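Long-range contacts in uncharacterized protein (Bacillus thuringiensis serovar kurstaki, PDB 4XE7), which probably polymerises into actin-like filaments of the ParM type, a bacterial cytoskeleton of the kind that segregates plasmids: residues K314-D319 with F376-L381; N367-G372 with D388-P393. All blocks are in the same frame, centred on the assembly; numbering follows the deposited sequence.

Contact 1: residues K314-D319 with F376-L381; sequences KMIEDD and FGYAGL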
# COMPACT_ATOMS: atom_id res chain seq x y z
N LYS A 314 -8.17 13.25 13.21
CA LYS A 314 -8.55 14.53 13.81
C LYS A 314 -7.32 15.28 14.28
O LYS A 314 -7.27 16.50 14.18
CB LYS A 314 -9.50 14.32 14.98
CG LYS A 314 -10.79 13.59 14.66
CD LYS A 314 -11.62 13.51 15.92
CE LYS A 314 -12.78 12.59 15.81
NZ LYS A 314 -13.40 12.42 17.15
N MET A 315 -6.35 14.56 14.83
CA MET A 315 -5.11 15.18 15.28
C MET A 315 -4.35 15.76 14.08
O MET A 315 -3.83 16.86 14.14
CB MET A 315 -4.21 14.17 16.03
CG MET A 315 -4.81 13.55 17.29
SD MET A 315 -3.57 12.67 18.32
CE MET A 315 -2.81 14.02 19.18
N ILE A 316 -4.29 15.00 12.99
CA ILE A 316 -3.58 15.44 11.79
C ILE A 316 -4.23 16.68 11.17
O ILE A 316 -3.54 17.55 10.64
CB ILE A 316 -3.50 14.31 10.75
CG1 ILE A 316 -2.60 13.19 11.30
CG2 ILE A 316 -2.99 14.82 9.41
CD1 ILE A 316 -2.54 11.94 10.40
N GLU A 317 -5.56 16.78 11.27
CA GLU A 317 -6.28 17.95 10.78
C GLU A 317 -6.07 19.21 11.63
O GLU A 317 -6.25 20.33 11.16
CB GLU A 317 -7.78 17.65 10.70
CG GLU A 317 -8.17 16.71 9.59
CD GLU A 317 -7.89 17.29 8.22
OE1 GLU A 317 -8.48 18.35 7.90
OE2 GLU A 317 -7.08 16.70 7.47
N ASP A 318 -5.70 19.02 12.89
CA ASP A 318 -5.82 20.10 13.86
C ASP A 318 -4.89 19.86 15.02
O ASP A 318 -5.20 19.08 15.92
CB ASP A 318 -7.27 20.20 14.34
CG ASP A 318 -7.53 21.38 15.25
OD1 ASP A 318 -6.57 22.07 15.69
OD2 ASP A 318 -8.71 21.61 15.56
N ASP A 319 -3.76 20.58 15.00
CA ASP A 319 -2.70 20.45 16.00
C ASP A 319 -3.17 20.71 17.44
O ASP A 319 -2.51 20.29 18.39
CB ASP A 319 -1.55 21.42 15.69
CG ASP A 319 -0.94 21.19 14.32
OD1 ASP A 319 -0.34 22.14 13.77
OD2 ASP A 319 -1.04 20.06 13.79
N PHE A 376 0.45 5.48 14.37
CA PHE A 376 0.35 5.04 15.76
C PHE A 376 1.07 6.01 16.71
O PHE A 376 0.53 6.38 17.78
CB PHE A 376 0.93 3.62 15.91
CG PHE A 376 0.93 3.11 17.33
CD1 PHE A 376 -0.26 2.80 17.97
CD2 PHE A 376 2.12 2.92 18.01
CE1 PHE A 376 -0.26 2.33 19.28
CE2 PHE A 376 2.13 2.43 19.31
CZ PHE A 376 0.94 2.14 19.95
N GLY A 377 2.27 6.42 16.31
CA GLY A 377 3.14 7.26 17.14
C GLY A 377 3.02 8.74 16.90
O GLY A 377 3.80 9.53 17.44
N TYR A 378 2.01 9.13 16.12
CA TYR A 378 1.84 10.53 15.70
C TYR A 378 1.85 11.53 16.87
O TYR A 378 2.47 12.59 16.76
CB TYR A 378 0.54 10.70 14.89
CG TYR A 378 0.38 12.10 14.32
CD1 TYR A 378 -0.36 13.06 14.99
CD2 TYR A 378 1.01 12.47 13.13
CE1 TYR A 378 -0.49 14.38 14.47
CE2 TYR A 378 0.89 13.75 12.62
CZ TYR A 378 0.14 14.70 13.29
OH TYR A 378 0.02 15.98 12.77
N ALA A 379 1.19 11.22 17.98
CA ALA A 379 1.07 12.18 19.08
C ALA A 379 2.43 12.63 19.60
O ALA A 379 2.60 13.78 19.99
CB ALA A 379 0.24 11.60 20.23
N GLY A 380 3.40 11.73 19.58
CA GLY A 380 4.76 12.08 19.98
C GLY A 380 5.66 12.47 18.82
O GLY A 380 6.38 13.48 18.89
N LEU A 381 5.62 11.69 17.74
CA LEU A 381 6.52 11.92 16.60
C LEU A 381 6.39 13.33 16.04
O LEU A 381 7.38 13.92 15.60
CB LEU A 381 6.26 10.89 15.49
CG LEU A 381 6.61 9.46 15.88
CD1 LEU A 381 6.03 8.45 14.87
CD2 LEU A 381 8.10 9.30 15.99
O HOH W 1 -1.42 17.71 14.20
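Ile316 sets its CG1 over one face of the Tyr378 ring, and the fit between a narrow bump and a flat plate defines this helix-to-helix packing, which joins the C-terminal end of helix 300-317 to the short helix 378-381 that follows strand 366-370 in this actin-like protein. The methylene, Ile316 CG1, lies 3.8 Å from the centroid of the Tyr378 ring and 16° off the normal, a CH-pi contact displaced toward the rim. Tyr378 reaches this position because its CG stands anti to the backbone N (chi1 -175°), which carries the ring out from helix 378-381 toward the other helix.

One residue back, Met315 lies along the side of the ring and on toward helix 378-381. Its CB approaches Tyr378 CE1 obliquely at 4.0 Å, while the thioether chain runs past toward Ala379. A bend at the last torsion (chi3 80°) brings Met315 CE to 4.0 Å from Ala379 CB, methyl against methyl. Pro323 and Arg382 also touch Met315, and Ile396 borders Ile316, so neighbouring loops add to the packing round both side chains.

The hydroxyl end of Tyr378 is handled differently. A water in the plane of the ring, at its edge, accepts from Tyr378 OH at 2.7 Å and donates to Met315 O at 2.6 Å. That carbonyl, near the end of helix 300-317, also receives Asp318 N, so two donors share it. The same water appears to donate to the carboxylate of Asp319, although the modelled separation is too short to be trusted in detail.

The chemistry is therefore divided along one tyrosine: across the contact the ring is met by aliphatic groups, with no direct hydrogen bond between the segments. Packing probably supplies most of the cohesion, while the hydroxyl is joined to the helix end through water.

Contact 2: residues N367-G372 with D388-P393; sequences NIVVGG and DGFILP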
# COMPACT_ATOMS: atom_id res chain seq x y z
N ASN A 367 15.27 14.22 7.15
CA ASN A 367 14.96 12.96 7.82
C ASN A 367 13.45 12.70 7.78
O ASN A 367 12.68 13.40 8.43
CB ASN A 367 15.51 12.99 9.25
CG ASN A 367 15.66 11.59 9.85
OD1 ASN A 367 15.59 10.58 9.14
ND2 ASN A 367 15.84 11.52 11.17
N ILE A 368 13.05 11.70 7.00
CA ILE A 368 11.63 11.47 6.71
C ILE A 368 11.08 10.20 7.38
O ILE A 368 11.76 9.18 7.40
CB ILE A 368 11.41 11.37 5.18
CG1 ILE A 368 12.07 12.55 4.49
CG2 ILE A 368 9.92 11.29 4.86
CD1 ILE A 368 12.01 12.52 2.96
N VAL A 369 9.86 10.27 7.93
CA VAL A 369 9.20 9.08 8.45
C VAL A 369 7.97 8.75 7.60
O VAL A 369 7.26 9.64 7.14
CB VAL A 369 8.78 9.23 9.93
CG1 VAL A 369 10.01 9.32 10.81
CG2 VAL A 369 7.84 10.44 10.14
N VAL A 370 7.76 7.46 7.37
CA VAL A 370 6.59 6.97 6.65
C VAL A 370 6.19 5.69 7.31
O VAL A 370 6.95 5.17 8.13
CB VAL A 370 6.85 6.73 5.14
CG1 VAL A 370 7.29 8.00 4.46
CG2 VAL A 370 7.88 5.64 4.95
N GLY A 371 5.01 5.17 6.97
CA GLY A 371 4.59 3.87 7.46
C GLY A 371 3.51 4.01 8.51
O GLY A 371 3.31 5.10 9.03
N GLY A 372 2.82 2.91 8.82
CA GLY A 372 1.76 2.88 9.81
C GLY A 372 2.21 3.28 11.21
O GLY A 372 1.40 3.74 12.02
N ASP A 388 14.83 20.99 12.32
CA ASP A 388 14.80 21.38 10.91
C ASP A 388 15.37 20.25 10.04
O ASP A 388 16.41 19.66 10.35
CB ASP A 388 15.55 22.70 10.68
CG ASP A 388 17.03 22.59 10.95
OD1 ASP A 388 17.39 22.04 12.02
OD2 ASP A 388 17.83 23.04 10.10
N GLY A 389 14.67 19.93 8.97
CA GLY A 389 15.06 18.81 8.14
C GLY A 389 14.25 17.55 8.43
O GLY A 389 14.29 16.61 7.64
N PHE A 390 13.51 17.53 9.55
CA PHE A 390 12.64 16.40 9.87
C PHE A 390 11.28 16.54 9.20
O PHE A 390 10.59 17.55 9.36
CB PHE A 390 12.45 16.24 11.38
CG PHE A 390 11.65 15.02 11.76
CD1 PHE A 390 10.26 15.07 11.87
CD2 PHE A 390 12.29 13.81 12.00
CE1 PHE A 390 9.53 13.93 12.21
CE2 PHE A 390 11.57 12.67 12.34
CZ PHE A 390 10.18 12.73 12.45
N ILE A 391 10.89 15.50 8.48
CA ILE A 391 9.65 15.55 7.71
C ILE A 391 8.67 14.48 8.14
O ILE A 391 8.96 13.28 8.06
CB ILE A 391 9.93 15.39 6.20
CG1 ILE A 391 10.94 16.43 5.72
CG2 ILE A 391 8.64 15.47 5.42
CD1 ILE A 391 10.55 17.85 6.03
N LEU A 392 7.51 14.90 8.61
CA LEU A 392 6.39 14.00 8.85
C LEU A 392 5.36 14.41 7.80
O LEU A 392 4.72 15.44 7.96
CB LEU A 392 5.86 14.15 10.28
CG LEU A 392 5.09 13.00 10.92
CD1 LEU A 392 4.83 13.29 12.40
CD2 LEU A 392 3.78 12.74 10.19
N PRO A 393 5.24 13.62 6.72
CA PRO A 393 4.45 14.02 5.55
C PRO A 393 2.99 14.28 5.90
O PRO A 393 2.40 13.50 6.66
CB PRO A 393 4.57 12.80 4.59
CG PRO A 393 5.78 12.03 5.08
CD PRO A 393 5.83 12.28 6.58
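Gly389 hands its carbonyl to Asn367, the first rung of a parallel ladder that closes a beta-alpha-beta crossover in the actin-like fold: strand 366-370 runs beside strand 390-391, with helices 372-376 and 378-381 in the connection. The bond from Asn367 N to Gly389 O is short, 2.6 Å, its donor tilted from the carbonyl plane. Gly389 itself adopts backbone angles that call for glycine.

Phe390 comes next, facing the same side of the sheet as Asn367. With chi1 at -175° the ring swings away from its own backbone N, and it extends until Phe390 CZ lies 3.8 Å from Val369 CG1, the two side chains crossing at a slant. Trp359 of helix 337-362 packs on Phe390 and on Asn367, while Leu355 of that helix touches Val369 and offers its carbonyl to the Asn367 amide, so this face is the one the long helix covers.

Ile391 uses both of its backbone groups. Its N-H reaches Asn367 O at 2.8 Å in an almost straight bond (170° at hydrogen), and its carbonyl receives Val369 N at 3.1 Å, the C=O pointing almost straight at the donor (177°). Its side chain lies beside that of Ile368 and points the same way, CB to Ile368 CG1 3.9 Å, on the face where Met224 meets both.

At Leu392 the ladder has ended, but its CG still packs 3.8 Å from Val369 CG2; Val374 of helix 372-376 touches both residues. Pro393 then stops further pairing, because it has no N-H to give where the next rung would fall. Its ring instead turns toward strand 366-370, and Pro393 CD sits 3.1 Å from Val369 O, a buried carbonyl oxygen with no hydrogen-bond partner in the model.

The two contacts are interleaved along the chain: helix 378-381 of contact 1 belongs to the connection between the strands of contact 2. Contact 2 lies deep, at one margin of the five-stranded sheet, and is held by backbone hydrogen bonds between two faces of mostly apolar side chains. Contact 1 is only partly buried; it joins two helices through side chains and a water, and nothing in their backbones pairs directly. The centres of the two contacts are about 13 Å apart. They meet where Tyr378 CE2 comes 3.9 Å from Leu392 CD2. The backbone carbonyl of Leu381 rests against Leu392 and Phe390, so the short helix faces helix 300-317 and the edge strand together.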